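Side-chain contacts in uncharacterized protein (Corynebacterium glutamicum, PDB 2NSF), which probably catalyses the mycothiol-dependent isomerisation of maleylpyruvate, using a zinc ion held in its N-terminal helical domain: residues T157-M160 against R161-V165; R32-L35 against A36-T40. All blocks are in the same frame, centred on the assembly; numbering follows the deposited sequence.

Contact 1. Residues T157-M160 against R161-V165. With ZN (zinc ion), chain E; SO4 (sulfate ion), chain B.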
ATOM      1  N   THR A 157      -2.904  -0.224  11.182  1.00 19.79           N
ATOM      2  CA  THR A 157      -3.872   0.063  10.121  1.00 19.28           C
ATOM      3  C   THR A 157      -3.613   1.425   9.489  1.00 18.41           C
ATOM      4  O   THR A 157      -3.964   1.652   8.335  1.00 17.92           O
ATOM      5  CB  THR A 157      -5.330   0.035  10.634  1.00 18.87           C
ATOM      6  OG1 THR A 157      -5.513   1.045  11.633  1.00 20.63           O
ATOM      7  CG2 THR A 157      -5.667  -1.335  11.215  1.00 19.59           C
ATOM      8  N   LEU A 158      -3.006   2.334  10.244  1.00 18.19           N
ATOM      9  CA  LEU A 158      -2.701   3.656   9.707  1.00 16.96           C
ATOM     10  C   LEU A 158      -1.642   3.499   8.617  1.00 17.30           C
ATOM     11  O   LEU A 158      -1.707   4.145   7.571  1.00 16.66           O
ATOM     12  CB  LEU A 158      -2.191   4.576  10.819  1.00 19.08           C
ATOM     13  CG  LEU A 158      -3.188   4.876  11.946  1.00 20.56           C
ATOM     14  CD1 LEU A 158      -2.467   5.583  13.079  1.00 21.86           C
ATOM     15  CD2 LEU A 158      -4.342   5.728  11.421  1.00 21.37           C
ATOM     16  N   TRP A 159      -0.671   2.628   8.866  1.00 18.26           N
ATOM     17  CA  TRP A 159       0.394   2.367   7.902  1.00 16.90           C
ATOM     18  C   TRP A 159      -0.156   1.553   6.735  1.00 18.02           C
ATOM     19  O   TRP A 159       0.101   1.849   5.567  1.00 17.13           O
ATOM     20  CB  TRP A 159       1.535   1.592   8.572  1.00 16.62           C
ATOM     21  CG  TRP A 159       2.487   0.939   7.595  1.00 16.50           C
ATOM     22  CD1 TRP A 159       2.758  -0.394   7.486  1.00 16.70           C
ATOM     23  CD2 TRP A 159       3.279   1.590   6.590  1.00 17.07           C
ATOM     24  NE1 TRP A 159       3.668  -0.617   6.480  1.00 18.44           N
ATOM     25  CE2 TRP A 159       4.005   0.585   5.913  1.00 17.58           C
ATOM     26  CE3 TRP A 159       3.449   2.927   6.196  1.00 16.90           C
ATOM     27  CZ2 TRP A 159       4.887   0.868   4.862  1.00 18.27           C
ATOM     28  CZ3 TRP A 159       4.331   3.210   5.146  1.00 16.09           C
ATOM     29  CH2 TRP A 159       5.036   2.184   4.495  1.00 17.74           C
ATOM     30  N   MET A 160      -0.919   0.519   7.060  1.00 17.75           N
ATOM     31  CA  MET A 160      -1.487  -0.338   6.028  1.00 18.23           C
ATOM     32  C   MET A 160      -2.350   0.455   5.055  1.00 16.98           C
ATOM     33  O   MET A 160      -2.254   0.272   3.842  1.00 18.02           O
ATOM     34  CB  MET A 160      -2.306  -1.453   6.678  1.00 18.34           C
ATOM     35  CG  MET A 160      -1.463  -2.412   7.498  1.00 19.34           C
ATOM     36  SD  MET A 160      -2.452  -3.385   8.643  1.00 22.45           S
ATOM     37  CE  MET A 160      -3.088  -4.629   7.555  1.00 20.88           C
ATOM     38  N   ARG A 161      -3.188   1.339   5.578  1.00 17.32           N
ATOM     39  CA  ARG A 161      -4.039   2.135   4.699  1.00 17.56           C
ATOM     40  C   ARG A 161      -3.185   3.093   3.870  1.00 16.53           C
ATOM     41  O   ARG A 161      -3.451   3.294   2.684  1.00 15.75           O
ATOM     42  CB  ARG A 161      -5.075   2.914   5.507  1.00 15.42           C
ATOM     43  CG  ARG A 161      -6.070   3.694   4.642  1.00 15.80           C
ATOM     44  CD  ARG A 161      -6.861   2.771   3.711  1.00 16.03           C
ATOM     45  NE  ARG A 161      -7.922   3.497   3.015  1.00 16.44           N
ATOM     46  CZ  ARG A 161      -8.684   2.979   2.056  1.00 15.09           C
ATOM     47  NH1 ARG A 161      -8.509   1.723   1.665  1.00 15.13           N
ATOM     48  NH2 ARG A 161      -9.622   3.722   1.481  1.00 16.06           N
ATOM     49  N   SER A 162      -2.161   3.676   4.483  1.00 16.02           N
ATOM     50  CA  SER A 162      -1.281   4.595   3.764  1.00 16.11           C
ATOM     51  C   SER A 162      -0.635   3.912   2.556  1.00 16.46           C
ATOM     52  O   SER A 162      -0.550   4.505   1.480  1.00 15.67           O
ATOM     53  CB  SER A 162      -0.192   5.144   4.697  1.00 15.64           C
ATOM     54  OG  SER A 162      -0.747   6.007   5.682  1.00 16.73           O
ATOM     55  N   ARG A 163      -0.167   2.673   2.723  1.00 16.41           N
ATOM     56  CA  ARG A 163       0.444   1.957   1.602  1.00 16.85           C
ATOM     57  C   ARG A 163      -0.548   1.869   0.449  1.00 18.40           C
ATOM     58  O   ARG A 163      -0.202   2.074  -0.714  1.00 18.05           O
ATOM     59  CB  ARG A 163       0.832   0.523   1.984  1.00 18.37           C
ATOM     60  CG  ARG A 163       1.913   0.383   3.022  1.00 17.55           C
ATOM     61  CD  ARG A 163       2.294  -1.088   3.186  1.00 18.53           C
ATOM     62  NE  ARG A 163       1.117  -1.935   3.387  1.00 19.62           N
ATOM     63  CZ  ARG A 163       1.121  -3.061   4.092  1.00 21.35           C
ATOM     64  NH1 ARG A 163       2.246  -3.482   4.662  1.00 20.81           N
ATOM     65  NH2 ARG A 163      -0.000  -3.755   4.250  1.00 18.82           N
ATOM     66  N   GLU A 164      -1.789   1.543   0.789  1.00 17.32           N
ATOM     67  CA  GLU A 164      -2.833   1.397  -0.211  1.00 17.14           C
ATOM     68  C   GLU A 164      -3.163   2.675  -0.965  1.00 16.16           C
ATOM     69  O   GLU A 164      -3.106   2.704  -2.194  1.00 15.54           O
ATOM     70  CB  GLU A 164      -4.120   0.880   0.437  1.00 18.37           C
ATOM     71  CG  GLU A 164      -4.015  -0.494   1.076  1.00 18.51           C
ATOM     72  CD  GLU A 164      -3.713  -1.593   0.080  1.00 20.90           C
ATOM     73  OE1 GLU A 164      -4.268  -1.572  -1.041  1.00 20.32           O
ATOM     74  OE2 GLU A 164      -2.931  -2.501   0.425  1.00 22.14           O
ATOM     75  N   VAL A 165      -3.519   3.729  -0.239  1.00 15.15           N
ATOM     76  CA  VAL A 165      -3.906   4.966  -0.900  1.00 15.16           C
ATOM     77  C   VAL A 165      -2.798   5.693  -1.651  1.00 16.34           C
ATOM     78  O   VAL A 165      -3.036   6.213  -2.739  1.00 15.43           O
ATOM     79  CB  VAL A 165      -4.595   5.949   0.090  1.00 16.27           C
ATOM     80  CG1 VAL A 165      -5.947   5.381   0.519  1.00 16.85           C
ATOM     81  CG2 VAL A 165      -3.717   6.193   1.304  1.00 16.66           C
TER
HETATM   82 ZN    ZN E 404      -3.921  -3.026  -2.556  1.00 26.97          ZN
HETATM   83  S   SO4 B 401       1.015  -6.983   5.765  1.00 26.12           S
HETATM   84  O1  SO4 B 401       1.016  -8.033   6.800  1.00 28.76           O
HETATM   85  O2  SO4 B 401      -0.363  -6.556   5.490  1.00 28.96           O
HETATM   86  O3  SO4 B 401       1.611  -7.524   4.538  1.00 26.46           O
HETATM   87  O4  SO4 B 401       1.791  -5.823   6.236  1.00 28.60           O
HETATM   88  O   HOH W   1      -1.859  -2.248   2.942  1.00 33.22           O
HETATM   89  O   HOH W   2      -3.412  -4.576  -1.098  1.00 20.41           O
HETATM   90  O   HOH W   3      -1.496  -2.832  -2.508  1.00 24.43           O
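The carbonyl oxygen of L158 is gripped twice from one residue: S162 OG gives it a hydrogen bond of 2.8 Å, and S162 N approaches the opposite face of the carbonyl plane. The hydroxyl folds back because S162 OG stands anti to its own carbonyl carbon (chi1 -68°), so this buried group finds its acceptor one turn back in the same helix. One step along, W159 and R163 cross at about a right angle. R163 CG rides over a face of the indole, 3.7 Å from the centroid of the six-membered ring, a CH-pi contact. A bend at chi3 (-50°) then carries the guanidinium past the rim of the ring and over M160 CG, 3.8 Å from R163 NH2. At the guanidinium edge sits a sulfate, probably from the crystallisation liquor, taking straight bonds from R163 NH1 to O4 (2.9 Å) and from R163 NH2 to O2; E192 forms a salt bridge with R163 and also accepts from W159 NE1. A water joins M160 O, R163 NH2 and E164 OE2, which would help orient the carboxylate whose OE1 binds the zinc ion at 2.1 Å. H72 and H168 are the other protein ligands. Residues 157-165 form the mostly buried first half of helix 156-171: R161 faces helices 66-89 and 114-133, L158 and S162 meet helix 29-49, and W159 packs on helix 183-199.

Contact 2. Residues R32-L35 against A36-T40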
ATOM      1  N   ARG A  32       0.695  10.036  11.858  1.00 22.99           N
ATOM      2  CA  ARG A  32       0.430   8.879  11.013  1.00 22.62           C
ATOM      3  C   ARG A  32      -0.995   8.967  10.473  1.00 22.53           C
ATOM      4  O   ARG A  32      -1.254   8.606   9.326  1.00 21.97           O
ATOM      5  CB  ARG A  32       0.644   7.584  11.798  1.00 22.42           C
ATOM      6  CG  ARG A  32       2.116   7.257  12.008  1.00 22.46           C
ATOM      7  CD  ARG A  32       2.304   5.984  12.806  1.00 25.97           C
ATOM      8  NE  ARG A  32       2.270   6.231  14.244  1.00 28.53           N
ATOM      9  CZ  ARG A  32       2.130   5.281  15.160  1.00 31.65           C
ATOM     10  NH1 ARG A  32       2.001   4.012  14.791  1.00 31.08           N
ATOM     11  NH2 ARG A  32       2.130   5.597  16.449  1.00 34.57           N
ATOM     12  N   LEU A  33      -1.914   9.465  11.298  1.00 21.96           N
ATOM     13  CA  LEU A  33      -3.303   9.620  10.877  1.00 23.23           C
ATOM     14  C   LEU A  33      -3.370  10.682   9.780  1.00 22.59           C
ATOM     15  O   LEU A  33      -4.097  10.532   8.798  1.00 22.07           O
ATOM     16  CB  LEU A  33      -4.181  10.032  12.061  1.00 24.54           C
ATOM     17  CG  LEU A  33      -5.663  10.283  11.747  1.00 27.08           C
ATOM     18  CD1 LEU A  33      -6.285   9.039  11.126  1.00 27.75           C
ATOM     19  CD2 LEU A  33      -6.399  10.669  13.023  1.00 27.05           C
ATOM     20  N   THR A  34      -2.607  11.757   9.945  1.00 22.74           N
ATOM     21  CA  THR A  34      -2.589  12.819   8.952  1.00 22.52           C
ATOM     22  C   THR A  34      -2.085  12.293   7.610  1.00 21.57           C
ATOM     23  O   THR A  34      -2.643  12.608   6.559  1.00 21.59           O
ATOM     24  CB  THR A  34      -1.705  13.993   9.416  1.00 23.62           C
ATOM     25  OG1 THR A  34      -2.288  14.574  10.588  1.00 26.22           O
ATOM     26  CG2 THR A  34      -1.601  15.066   8.326  1.00 24.11           C
ATOM     27  N   LEU A  35      -1.031  11.486   7.646  1.00 19.82           N
ATOM     28  CA  LEU A  35      -0.475  10.925   6.424  1.00 19.12           C
ATOM     29  C   LEU A  35      -1.471  10.010   5.725  1.00 17.53           C
ATOM     30  O   LEU A  35      -1.540   9.989   4.501  1.00 18.99           O
ATOM     31  CB  LEU A  35       0.822  10.163   6.720  1.00 19.74           C
ATOM     32  CG  LEU A  35       2.079  11.037   6.839  1.00 22.53           C
ATOM     33  CD1 LEU A  35       3.233  10.196   7.349  1.00 22.34           C
ATOM     34  CD2 LEU A  35       2.417  11.651   5.485  1.00 21.85           C
ATOM     35  N   ALA A  36      -2.244   9.254   6.502  1.00 18.01           N
ATOM     36  CA  ALA A  36      -3.239   8.357   5.915  1.00 18.44           C
ATOM     37  C   ALA A  36      -4.352   9.182   5.284  1.00 17.96           C
ATOM     38  O   ALA A  36      -4.841   8.855   4.201  1.00 18.13           O
ATOM     39  CB  ALA A  36      -3.812   7.422   6.982  1.00 19.77           C
ATOM     40  N   ARG A  37      -4.756  10.247   5.970  1.00 18.48           N
ATOM     41  CA  ARG A  37      -5.805  11.124   5.464  1.00 19.90           C
ATOM     42  C   ARG A  37      -5.321  11.855   4.213  1.00 18.36           C
ATOM     43  O   ARG A  37      -6.061  11.991   3.244  1.00 17.10           O
ATOM     44  CB  ARG A  37      -6.223  12.130   6.539  1.00 21.50           C
ATOM     45  CG  ARG A  37      -7.014  11.498   7.674  1.00 23.73           C
ATOM     46  CD  ARG A  37      -7.241  12.472   8.811  1.00 26.25           C
ATOM     47  NE  ARG A  37      -8.199  11.944   9.780  1.00 26.32           N
ATOM     48  CZ  ARG A  37      -8.400  12.457  10.988  1.00 29.79           C
ATOM     49  NH1 ARG A  37      -7.707  13.518  11.389  1.00 29.31           N
ATOM     50  NH2 ARG A  37      -9.302  11.914  11.796  1.00 31.17           N
ATOM     51  N   LEU A  38      -4.076  12.324   4.238  1.00 18.38           N
ATOM     52  CA  LEU A  38      -3.513  13.023   3.083  1.00 18.57           C
ATOM     53  C   LEU A  38      -3.454  12.095   1.873  1.00 17.67           C
ATOM     54  O   LEU A  38      -3.769  12.497   0.749  1.00 15.90           O
ATOM     55  CB  LEU A  38      -2.107  13.536   3.404  1.00 20.12           C
ATOM     56  CG  LEU A  38      -2.040  14.806   4.258  1.00 21.69           C
ATOM     57  CD1 LEU A  38      -0.605  15.070   4.679  1.00 22.19           C
ATOM     58  CD2 LEU A  38      -2.598  15.985   3.464  1.00 21.05           C
ATOM     59  N   GLY A  39      -3.037  10.857   2.110  1.00 18.09           N
ATOM     60  CA  GLY A  39      -2.950   9.889   1.033  1.00 17.02           C
ATOM     61  C   GLY A  39      -4.315   9.570   0.456  1.00 16.27           C
ATOM     62  O   GLY A  39      -4.461   9.365  -0.750  1.00 17.28           O
ATOM     63  N   THR A  40      -5.319   9.524   1.323  1.00 15.46           N
ATOM     64  CA  THR A  40      -6.676   9.226   0.886  1.00 16.89           C
ATOM     65  C   THR A  40      -7.199  10.370   0.024  1.00 16.55           C
ATOM     66  O   THR A  40      -7.810  10.135  -1.015  1.00 18.06           O
ATOM     67  CB  THR A  40      -7.618   9.007   2.084  1.00 18.63           C
ATOM     68  OG1 THR A  40      -7.112   7.941   2.901  1.00 19.06           O
ATOM     69  CG2 THR A  40      -9.016   8.639   1.597  1.00 17.91           C
TER
HETATM   70  O   HOH W   4      -5.274  15.014  10.208  1.00 39.39           O
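Residues 32-40 form regular alpha-helix, in which A36, R37, L38 and G39 each donate a backbone N-H to the carbonyl four residues back, the shortest such bond being L38 N to T34 O at 2.7 Å. The main side-chain meeting is L33 with R37. L33 sends CD2 over the centre of one guanidinium face, 3.4 Å from R37 CZ, its CG turned away from the backbone N (chi1 178°), while L33 CD1 lies beside R37 NE at 3.7 Å. R37 reaches this methyl on a chain extended from CG to NE, passing L33 O on the way with CG at 3.3 Å. The flat cation thus rests on aliphatic carbon and keeps its edge for polar partners: D129 makes a salt bridge to R37 NE, and a water in the guanidinium plane accepts from R37 NH1 at 3.1 Å. The same water is hydrogen-bonded to T34 OG1 (3.0 Å), which also bonds to the carbonyl of E30. T34 and L38 run side by side, T34 CG2 touching L38 CD1 at 3.8 Å on an exposed flank. Farther on, A36 O accepts both T40 N and T40 OG1, which arrive from opposite faces of its plane. Within helix 29-49, L33 and A36 pack against W132 of helix 114-133, A36 and T40 against helix 156-171, and L35 against helix 183-199.

The two contacts lie on neighbouring helices, their centres about 8 Å apart. Contact 1 is buried near the middle of the chain, whereas contact 2 is only partly buried. They meet directly where S162 OG comes within 3.4 Å of A36 CA and V165 packs on G39 and T40; L158 and L33 also touch through their methyls. Each has an arginine lying against a side chain four residues earlier and salt-bridged to an acid. R163 crosses an indole and also grips a bound sulfate, and its water leads to the metal ligand E164; R37 lies under a leucine methyl, and its water leads to T34 at the surface. Contact 2 holds no metal ligand; it lies within helix 29-49, which packs against helix 156-171.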